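Local structure of FBP protein (Leishmania major, 5OEZ) at residues P9-Q14 against I196-L201; M33-S38 against A83-S88; I208-S213 against S324-D329. The protein probably hydrolyses fructose 1,6-bisphosphate to fructose 6-phosphate and phosphate with magnesium, a step of gluconeogenesis, and binds AMP at an allosteric site. All blocks are in the same frame, centred on the assembly; numbering follows the deposited sequence.

Interaction 1: P9-Q14 against I196-L201; sequences PTTLTQ and IGEFIL
P9 sets the CB-CG side of its ring against CD1 of I200, with CG of P9 3.8 Å away. CG1 of I200 stands beside its own backbone N (chi1 -62°), and the turn at chi2 carries CD1 to the proline. On the far side of T11, L12 and F199 run side by side, CB of L12 3.9 Å from CB of F199. Between these apolar pairs the backbones join. N of L201 donates to O of T10 at 3.1 Å, nearly in line with the carbonyl. N of L12 donates to O of F199 at 2.9 Å, tilted from the carbonyl plane. CA of T11 also sits 3.2 Å from O of F199, a CA-H...O contact. T11 and Q14 close a capping box: N of Q14 binds OG1 of T11 and N of T11 binds OE1 of Q14. OE2 of E198 forms a salt bridge with K40 of the second subunit. P9 O is bonded to Y84 of that subunit. The arrangement is a single beta bridge between T11 and I200. It pins the N-cap of helix 12-18, which carries the AMP-site residue I16, to the edge strand 198-203.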
loop_
_atom_site.group_PDB
_atom_site.type_symbol
_atom_site.label_atom_id
_atom_site.label_comp_id
_atom_site.label_asym_id
_atom_site.label_seq_id
_atom_site.Cartn_x
_atom_site.Cartn_y
_atom_site.Cartn_z
ATOM N N PRO C 9 13.217 10.417 -7.550
ATOM C CA PRO C 9 12.610 11.664 -7.047
ATOM C C PRO C 9 13.370 12.265 -5.843
ATOM O O PRO C 9 14.122 11.551 -5.156
ATOM C CB PRO C 9 11.201 11.221 -6.654
ATOM C CG PRO C 9 11.372 9.789 -6.250
ATOM C CD PRO C 9 12.431 9.227 -7.159
ATOM N N THR C 10 13.175 13.567 -5.623
ATOM C CA THR C 10 13.822 14.304 -4.526
ATOM C C THR C 10 13.083 14.071 -3.208
ATOM O O THR C 10 11.974 14.576 -3.028
ATOM C CB THR C 10 13.867 15.817 -4.825
ATOM O OG1 THR C 10 14.562 16.037 -6.058
ATOM C CG2 THR C 10 14.578 16.606 -3.700
ATOM N N THR C 11 13.701 13.331 -2.288
ATOM C CA THR C 11 13.098 13.094 -0.982
ATOM C C THR C 11 13.340 14.261 -0.006
ATOM O O THR C 11 14.236 15.095 -0.192
ATOM C CB THR C 11 13.589 11.803 -0.313
ATOM O OG1 THR C 11 14.961 11.945 0.090
ATOM C CG2 THR C 11 13.414 10.603 -1.255
ATOM N N LEU C 12 12.512 14.306 1.032
ATOM C CA LEU C 12 12.629 15.301 2.104
ATOM C C LEU C 12 13.997 15.240 2.777
ATOM O O LEU C 12 14.666 16.251 2.935
ATOM C CB LEU C 12 11.523 15.105 3.133
ATOM C CG LEU C 12 11.535 16.015 4.371
ATOM C CD1 LEU C 12 11.779 17.478 4.029
ATOM C CD2 LEU C 12 10.216 15.882 5.128
ATOM N N THR C 13 14.433 14.030 3.094
ATOM C CA THR C 13 15.764 13.793 3.637
ATOM C C THR C 13 16.869 14.364 2.743
ATOM O O THR C 13 17.820 14.962 3.251
ATOM C CB THR C 13 15.964 12.283 3.888
ATOM O OG1 THR C 13 15.091 11.877 4.939
ATOM C CG2 THR C 13 17.387 11.952 4.274
ATOM N N GLN C 14 16.784 14.123 1.436
ATOM C CA GLN C 14 17.773 14.656 0.491
ATOM C C GLN C 14 17.755 16.178 0.505
ATOM O O GLN C 14 18.795 16.804 0.511
ATOM C CB GLN C 14 17.485 14.200 -0.939
ATOM C CG GLN C 14 18.060 12.864 -1.343
ATOM C CD GLN C 14 17.627 12.486 -2.756
ATOM O OE1 GLN C 14 16.458 12.641 -3.130
ATOM N NE2 GLN C 14 18.559 11.988 -3.542
ATOM N N ILE C 196 6.883 4.024 -1.739
ATOM C CA ILE C 196 8.263 3.965 -1.231
ATOM C C ILE C 196 8.440 4.470 0.199
ATOM O O ILE C 196 9.549 4.461 0.714
ATOM C CB ILE C 196 9.252 4.685 -2.189
ATOM C CG1 ILE C 196 8.901 6.167 -2.378
ATOM C CG2 ILE C 196 9.272 3.963 -3.532
ATOM C CD1 ILE C 196 9.807 6.924 -3.328
ATOM N N GLY C 197 7.355 4.888 0.848
ATOM C CA GLY C 197 7.410 5.448 2.191
ATOM C C GLY C 197 8.389 6.592 2.359
ATOM O O GLY C 197 9.187 6.601 3.288
ATOM N N GLU C 198 8.351 7.536 1.433
ATOM C CA GLU C 198 9.205 8.719 1.495
ATOM C C GLU C 198 8.343 9.921 1.144
ATOM O O GLU C 198 7.431 9.832 0.327
ATOM C CB GLU C 198 10.371 8.625 0.507
ATOM C CG GLU C 198 11.365 7.488 0.760
ATOM C CD GLU C 198 12.373 7.750 1.877
ATOM O OE1 GLU C 198 12.516 8.909 2.321
ATOM O OE2 GLU C 198 13.048 6.776 2.295
ATOM N N PHE C 199 8.677 11.047 1.751
ATOM C CA PHE C 199 8.116 12.327 1.388
ATOM C C PHE C 199 8.889 12.879 0.203
ATOM O O PHE C 199 10.108 12.922 0.235
ATOM C CB PHE C 199 8.172 13.267 2.595
ATOM C CG PHE C 199 7.140 12.939 3.622
ATOM C CD1 PHE C 199 5.838 13.404 3.469
ATOM C CD2 PHE C 199 7.441 12.125 4.691
ATOM C CE1 PHE C 199 4.858 13.089 4.386
ATOM C CE2 PHE C 199 6.462 11.786 5.604
ATOM C CZ PHE C 199 5.174 12.268 5.452
ATOM N N ILE C 200 8.154 13.272 -0.832
ATOM C CA ILE C 200 8.684 13.710 -2.109
ATOM C C ILE C 200 8.331 15.182 -2.224
ATOM O O ILE C 200 7.253 15.592 -1.802
ATOM C CB ILE C 200 8.003 12.920 -3.262
ATOM C CG1 ILE C 200 8.294 11.417 -3.140
ATOM C CG2 ILE C 200 8.426 13.423 -4.634
ATOM C CD1 ILE C 200 9.769 11.045 -3.037
ATOM N N LEU C 201 9.229 15.967 -2.811
ATOM C CA LEU C 201 8.992 17.386 -3.004
ATOM C C LEU C 201 7.959 17.596 -4.109
ATOM O O LEU C 201 8.135 17.104 -5.225
ATOM C CB LEU C 201 10.305 18.096 -3.364
ATOM C CG LEU C 201 10.250 19.593 -3.676
ATOM C CD1 LEU C 201 9.773 20.391 -2.481
ATOM C CD2 LEU C 201 11.616 20.077 -4.115
#

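Interaction 2: M33-S38 against A83-S88; sequences MAIQTS and AYLLSS
The Y84 ring takes the methyl of T37 on one face. CG2 of T37 stands over the ring centre, 3.8 Å from the centroid of Y84 and 8° off the normal, a CH-pi contact. The two side chains cross at about a right angle. OG1 of T37 sits beside its backbone N (chi1 -57°), which leaves CG2 anti to that N and turned to Y84. OG1 of T37 bonds to E198 of the second subunit. S38 comes to the Y84 ring obliquely, and OG of S38 lies 3.7 Å from CB of Y84. That hydroxyl donates to O of A34 at 2.8 Å. N of S38 reaches the same oxygen from the opposite face of its plane, so two bonds grip the A34 carbonyl. A34 is the close point of the two helices. CB of A34 is 3.4 Å from O of Y84 and 3.9 Å from CB of S88. Beside it, CD2 of L85 meets CG1 of I35 at 3.9 Å. The axes of segments 33-38 and 83-87 pass at 8.5 Å, nearly antiparallel. Q14 of the second subunit packs on Y84. Helix 27-47 and helix 72-87 thus pack as a pair over the large sheet, where I35 and L85 rest on I115 of strand 113-121 and L85 also touches L94 of strand 91-96.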
loop_
_atom_site.group_PDB
_atom_site.type_symbol
_atom_site.label_atom_id
_atom_site.label_comp_id
_atom_site.label_asym_id
_atom_site.label_seq_id
_atom_site.Cartn_x
_atom_site.Cartn_y
_atom_site.Cartn_z
ATOM N N MET C 33 14.230 13.046 10.310
ATOM C CA MET C 33 13.964 11.609 10.153
ATOM C C MET C 33 12.957 11.135 11.161
ATOM O O MET C 33 12.033 10.378 10.826
ATOM C CB MET C 33 15.206 10.750 10.371
ATOM C CG MET C 33 15.709 10.013 9.162
ATOM S SD MET C 33 17.192 10.771 8.495
ATOM C CE MET C 33 18.486 10.724 9.711
ATOM N N ALA C 34 13.182 11.518 12.418
ATOM C CA ALA C 34 12.295 11.114 13.498
ATOM C C ALA C 34 10.851 11.629 13.275
ATOM O O ALA C 34 9.881 10.893 13.507
ATOM C CB ALA C 34 12.851 11.579 14.828
ATOM N N ILE C 35 10.721 12.865 12.801
ATOM C CA ILE C 35 9.410 13.457 12.515
ATOM C C ILE C 35 8.709 12.756 11.351
ATOM O O ILE C 35 7.498 12.504 11.403
ATOM C CB ILE C 35 9.523 14.978 12.270
ATOM C CG1 ILE C 35 9.867 15.683 13.594
ATOM C CG2 ILE C 35 8.219 15.557 11.731
ATOM C CD1 ILE C 35 10.132 17.168 13.491
ATOM N N GLN C 36 9.453 12.477 10.285
ATOM C CA GLN C 36 8.896 11.749 9.149
ATOM C C GLN C 36 8.372 10.390 9.575
ATOM O O GLN C 36 7.275 10.005 9.177
ATOM C CB GLN C 36 9.935 11.542 8.069
ATOM C CG GLN C 36 10.257 12.782 7.277
ATOM C CD GLN C 36 11.339 12.481 6.263
ATOM O OE1 GLN C 36 11.063 11.902 5.215
ATOM N NE2 GLN C 36 12.581 12.868 6.573
ATOM N N THR C 37 9.151 9.677 10.385
ATOM C CA THR C 37 8.738 8.365 10.850
ATOM C C THR C 37 7.462 8.455 11.650
ATOM O O THR C 37 6.540 7.621 11.474
ATOM C CB THR C 37 9.841 7.679 11.690
ATOM O OG1 THR C 37 11.027 7.584 10.907
ATOM C CG2 THR C 37 9.426 6.274 12.083
ATOM N N SER C 38 7.398 9.464 12.528
ATOM C CA SER C 38 6.213 9.682 13.382
ATOM C C SER C 38 4.975 9.924 12.537
ATOM O O SER C 38 3.907 9.369 12.802
ATOM C CB SER C 38 6.426 10.876 14.321
ATOM O OG SER C 38 7.571 10.690 15.131
ATOM N N ALA C 83 8.552 8.778 21.232
ATOM C CA ALA C 83 9.480 7.654 21.139
ATOM C C ALA C 83 10.554 7.908 20.090
ATOM O O ALA C 83 11.752 7.736 20.354
ATOM C CB ALA C 83 8.736 6.375 20.828
ATOM N N TYR C 84 10.132 8.358 18.917
ATOM C CA TYR C 84 11.060 8.604 17.839
ATOM C C TYR C 84 11.920 9.849 18.067
ATOM O O TYR C 84 13.105 9.834 17.741
ATOM C CB TYR C 84 10.319 8.631 16.481
ATOM C CG TYR C 84 9.716 7.273 16.125
ATOM C CD1 TYR C 84 10.529 6.154 15.967
ATOM C CD2 TYR C 84 8.336 7.102 15.971
ATOM C CE1 TYR C 84 9.985 4.911 15.674
ATOM C CE2 TYR C 84 7.786 5.863 15.670
ATOM C CZ TYR C 84 8.617 4.775 15.515
ATOM O OH TYR C 84 8.095 3.544 15.226
ATOM N N LEU C 85 11.350 10.916 18.631
ATOM C CA LEU C 85 12.123 12.144 18.893
ATOM C C LEU C 85 13.169 11.932 19.976
ATOM O O LEU C 85 14.304 12.354 19.810
ATOM C CB LEU C 85 11.225 13.326 19.258
ATOM C CG LEU C 85 10.390 13.926 18.126
ATOM C CD1 LEU C 85 9.317 14.844 18.683
ATOM C CD2 LEU C 85 11.264 14.679 17.139
ATOM N N LEU C 86 12.800 11.271 21.065
ATOM C CA LEU C 86 13.753 11.010 22.149
ATOM C C LEU C 86 14.909 10.104 21.715
ATOM O O LEU C 86 16.032 10.301 22.161
ATOM C CB LEU C 86 13.044 10.447 23.390
ATOM C CG LEU C 86 12.129 11.439 24.137
ATOM C CD1 LEU C 86 11.311 10.723 25.213
ATOM C CD2 LEU C 86 12.909 12.602 24.748
ATOM N N SER C 87 14.640 9.140 20.834
ATOM C CA SER C 87 15.687 8.243 20.342
ATOM C C SER C 87 16.514 8.840 19.209
ATOM O O SER C 87 17.497 8.241 18.799
ATOM C CB SER C 87 15.097 6.879 19.922
ATOM O OG SER C 87 14.407 6.954 18.674
ATOM N N SER C 88 16.125 9.996 18.679
ATOM C CA SER C 88 16.878 10.616 17.584
ATOM C C SER C 88 18.299 11.075 17.960
ATOM O O SER C 88 19.134 11.223 17.064
ATOM C CB SER C 88 16.099 11.804 16.995
ATOM O OG SER C 88 16.008 12.907 17.898
#

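Interaction 3: I208-S213 against S324-D329; sequences IPKKRS and SRQEVD
K210 sets its CG between its backbone N and carbonyl carbon (chi1 69°) and is extended beyond, which lays the chain alongside Q326. The two side chains point the same way, with CD of K210 3.6 Å from NE2 of Q326. R325 has the same kind of first torsion (chi1 60°), and one face of its guanidinium lies against CB of K210, 3.8 Å from CZ of R325. N of Q326 donates to O of K210 at 2.9 Å, nearly in line with the carbonyl. OG of S324 donates to O of P209 at 2.8 Å, tilted from the carbonyl plane, and also bonds to N of G264. A water accepts from N of R325 and lies 3.1 Å from O of P209. The bent chain of E327 brings its OE2 to N of R212 at 3.1 Å, on the anti side and somewhat out of the carboxylate plane. OE1 of E327 is held by the hydroxyl of Y244. O of R212 also lies 3.1 Å from OE2 of E327, two acceptors close together, while NZ of K211 is 4.4 Å from OE2, beyond salt-bridge range. The loop leading into strand 214-216 is fastened where strand 317-323 gives way to helix 325-338. R325 and V328 of this helix rest on K298 of strand 298-300.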
loop_
_atom_site.group_PDB
_atom_site.type_symbol
_atom_site.label_atom_id
_atom_site.label_comp_id
_atom_site.label_asym_id
_atom_site.label_seq_id
_atom_site.Cartn_x
_atom_site.Cartn_y
_atom_site.Cartn_z
ATOM N N ILE C 208 1.826 32.470 -0.526
ATOM C CA ILE C 208 0.393 32.795 -0.312
ATOM C C ILE C 208 0.085 34.055 -1.132
ATOM O O ILE C 208 0.792 35.050 -1.021
ATOM C CB ILE C 208 -0.020 33.131 1.175
ATOM C CG1 ILE C 208 0.435 32.121 2.242
ATOM C CG2 ILE C 208 -1.547 33.283 1.318
ATOM C CD1 ILE C 208 0.254 32.629 3.664
ATOM N N PRO C 209 -0.965 34.018 -1.964
ATOM C CA PRO C 209 -1.349 35.240 -2.694
ATOM C C PRO C 209 -1.616 36.440 -1.771
ATOM O O PRO C 209 -2.090 36.249 -0.663
ATOM C CB PRO C 209 -2.643 34.830 -3.407
ATOM C CG PRO C 209 -2.560 33.330 -3.537
ATOM C CD PRO C 209 -1.795 32.852 -2.342
ATOM N N LYS C 210 -1.294 37.645 -2.230
ATOM C CA LYS C 210 -1.476 38.844 -1.424
ATOM C C LYS C 210 -2.949 39.128 -1.126
ATOM O O LYS C 210 -3.250 39.663 -0.060
ATOM C CB LYS C 210 -0.777 40.077 -2.027
ATOM C CG LYS C 210 -1.389 40.603 -3.313
ATOM C CD LYS C 210 -0.519 41.669 -3.954
ATOM C CE LYS C 210 -1.194 42.293 -5.178
ATOM N NZ LYS C 210 -0.454 43.467 -5.728
ATOM N N LYS C 211 -3.848 38.783 -2.047
ATOM C CA LYS C 211 -5.283 38.804 -1.766
ATOM C C LYS C 211 -6.027 37.624 -2.386
ATOM O O LYS C 211 -5.604 37.061 -3.389
ATOM C CB LYS C 211 -5.919 40.115 -2.220
ATOM C CG LYS C 211 -5.925 40.361 -3.722
ATOM C CD LYS C 211 -7.122 41.219 -4.120
ATOM C CE LYS C 211 -8.396 40.364 -4.244
ATOM N NZ LYS C 211 -9.643 41.040 -3.783
ATOM N N ARG C 212 -7.125 37.246 -1.743
ATOM C CA ARG C 212 -8.020 36.206 -2.219
ATOM C C ARG C 212 -9.291 36.249 -1.379
ATOM O O ARG C 212 -9.226 36.266 -0.142
ATOM C CB ARG C 212 -7.374 34.820 -2.100
ATOM C CG ARG C 212 -8.196 33.688 -2.712
ATOM C CD ARG C 212 -8.128 33.673 -4.235
ATOM N NE ARG C 212 -9.132 32.745 -4.767
ATOM C CZ ARG C 212 -8.997 31.419 -4.885
ATOM N NH1 ARG C 212 -7.874 30.799 -4.542
ATOM N NH2 ARG C 212 -10.005 30.697 -5.367
ATOM N N SER C 213 -10.439 36.242 -2.034
ATOM C CA SER C 213 -11.726 36.443 -1.354
ATOM C C SER C 213 -12.315 35.173 -0.721
ATOM O O SER C 213 -13.399 34.723 -1.098
ATOM C CB SER C 213 -12.730 37.040 -2.335
ATOM O OG SER C 213 -12.261 38.286 -2.815
ATOM N N SER C 324 -3.383 35.765 3.665
ATOM C CA SER C 324 -3.020 36.726 2.642
ATOM C C SER C 324 -2.852 38.096 3.282
ATOM O O SER C 324 -3.675 38.518 4.105
ATOM C CB SER C 324 -4.111 36.769 1.576
ATOM O OG SER C 324 -4.239 35.522 0.914
ATOM N N ARG C 325 -1.791 38.794 2.899
ATOM C CA ARG C 325 -1.412 39.998 3.610
ATOM C C ARG C 325 -2.448 41.131 3.514
ATOM O O ARG C 325 -2.697 41.805 4.503
ATOM C CB ARG C 325 0.025 40.453 3.274
ATOM C CG ARG C 325 0.346 40.775 1.831
ATOM C CD ARG C 325 1.817 41.198 1.618
ATOM N NE ARG C 325 2.230 41.135 0.200
ATOM C CZ ARG C 325 2.146 42.135 -0.686
ATOM N NH1 ARG C 325 1.659 43.327 -0.337
ATOM N NH2 ARG C 325 2.548 41.944 -1.948
ATOM N N GLN C 326 -3.040 41.337 2.349
ATOM C CA GLN C 326 -4.078 42.353 2.196
ATOM C C GLN C 326 -5.383 41.977 2.886
ATOM O O GLN C 326 -6.096 42.854 3.330
ATOM C CB GLN C 326 -4.321 42.681 0.728
ATOM C CG GLN C 326 -3.123 43.387 0.089
ATOM C CD GLN C 326 -3.310 43.677 -1.385
ATOM O OE1 GLN C 326 -4.390 43.466 -1.952
ATOM N NE2 GLN C 326 -2.261 44.175 -2.012
ATOM N N GLU C 327 -5.681 40.687 3.006
ATOM C CA GLU C 327 -6.880 40.254 3.732
ATOM C C GLU C 327 -6.742 40.457 5.236
ATOM O O GLU C 327 -7.677 40.908 5.888
ATOM C CB GLU C 327 -7.208 38.779 3.444
ATOM C CG GLU C 327 -7.442 38.433 1.976
ATOM C CD GLU C 327 -8.607 39.170 1.333
ATOM O OE1 GLU C 327 -9.551 39.605 2.055
ATOM O OE2 GLU C 327 -8.585 39.299 0.085
ATOM N N VAL C 328 -5.568 40.141 5.783
ATOM C CA VAL C 328 -5.271 40.433 7.196
ATOM C C VAL C 328 -5.252 41.943 7.471
ATOM O O VAL C 328 -5.711 42.360 8.524
ATOM C CB VAL C 328 -3.961 39.781 7.676
ATOM C CG1 VAL C 328 -3.620 40.193 9.104
ATOM C CG2 VAL C 328 -4.093 38.278 7.612
ATOM N N ASP C 329 -4.735 42.755 6.535
ATOM C CA ASP C 329 -4.778 44.247 6.666
ATOM C C ASP C 329 -6.216 44.787 6.721
ATOM O O ASP C 329 -6.495 45.662 7.514
ATOM C CB ASP C 329 -4.039 44.964 5.523
ATOM C CG ASP C 329 -2.514 44.751 5.555
ATOM O OD1 ASP C 329 -1.962 44.350 6.602
ATOM O OD2 ASP C 329 -1.867 44.958 4.501
HETATM O O HOH W 1 0.157 37.329 1.170
#

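In the fold
Interactions 1 and 2 lie in the N-terminal domain, with centres about 16 Å apart. Interaction 2 is nested inside the chain loop that interaction 1 closes. They touch through helix 27-47: Q36 packs on L12 and F199 and probably bonds to T13. Both also meet the second subunit. They place elements that carry AMP-site residues, helices 12-18 and 27-47, at the contact with that subunit. Interaction 3 comes later in the chain, in the C-terminal domain. It touches no other subunit. Its centre is about 31 Å from that of interaction 1 and about 35 Å from that of interaction 2. It lies beside the second sheet, between the loop before strand 214-216 and the helix after strand 317-323.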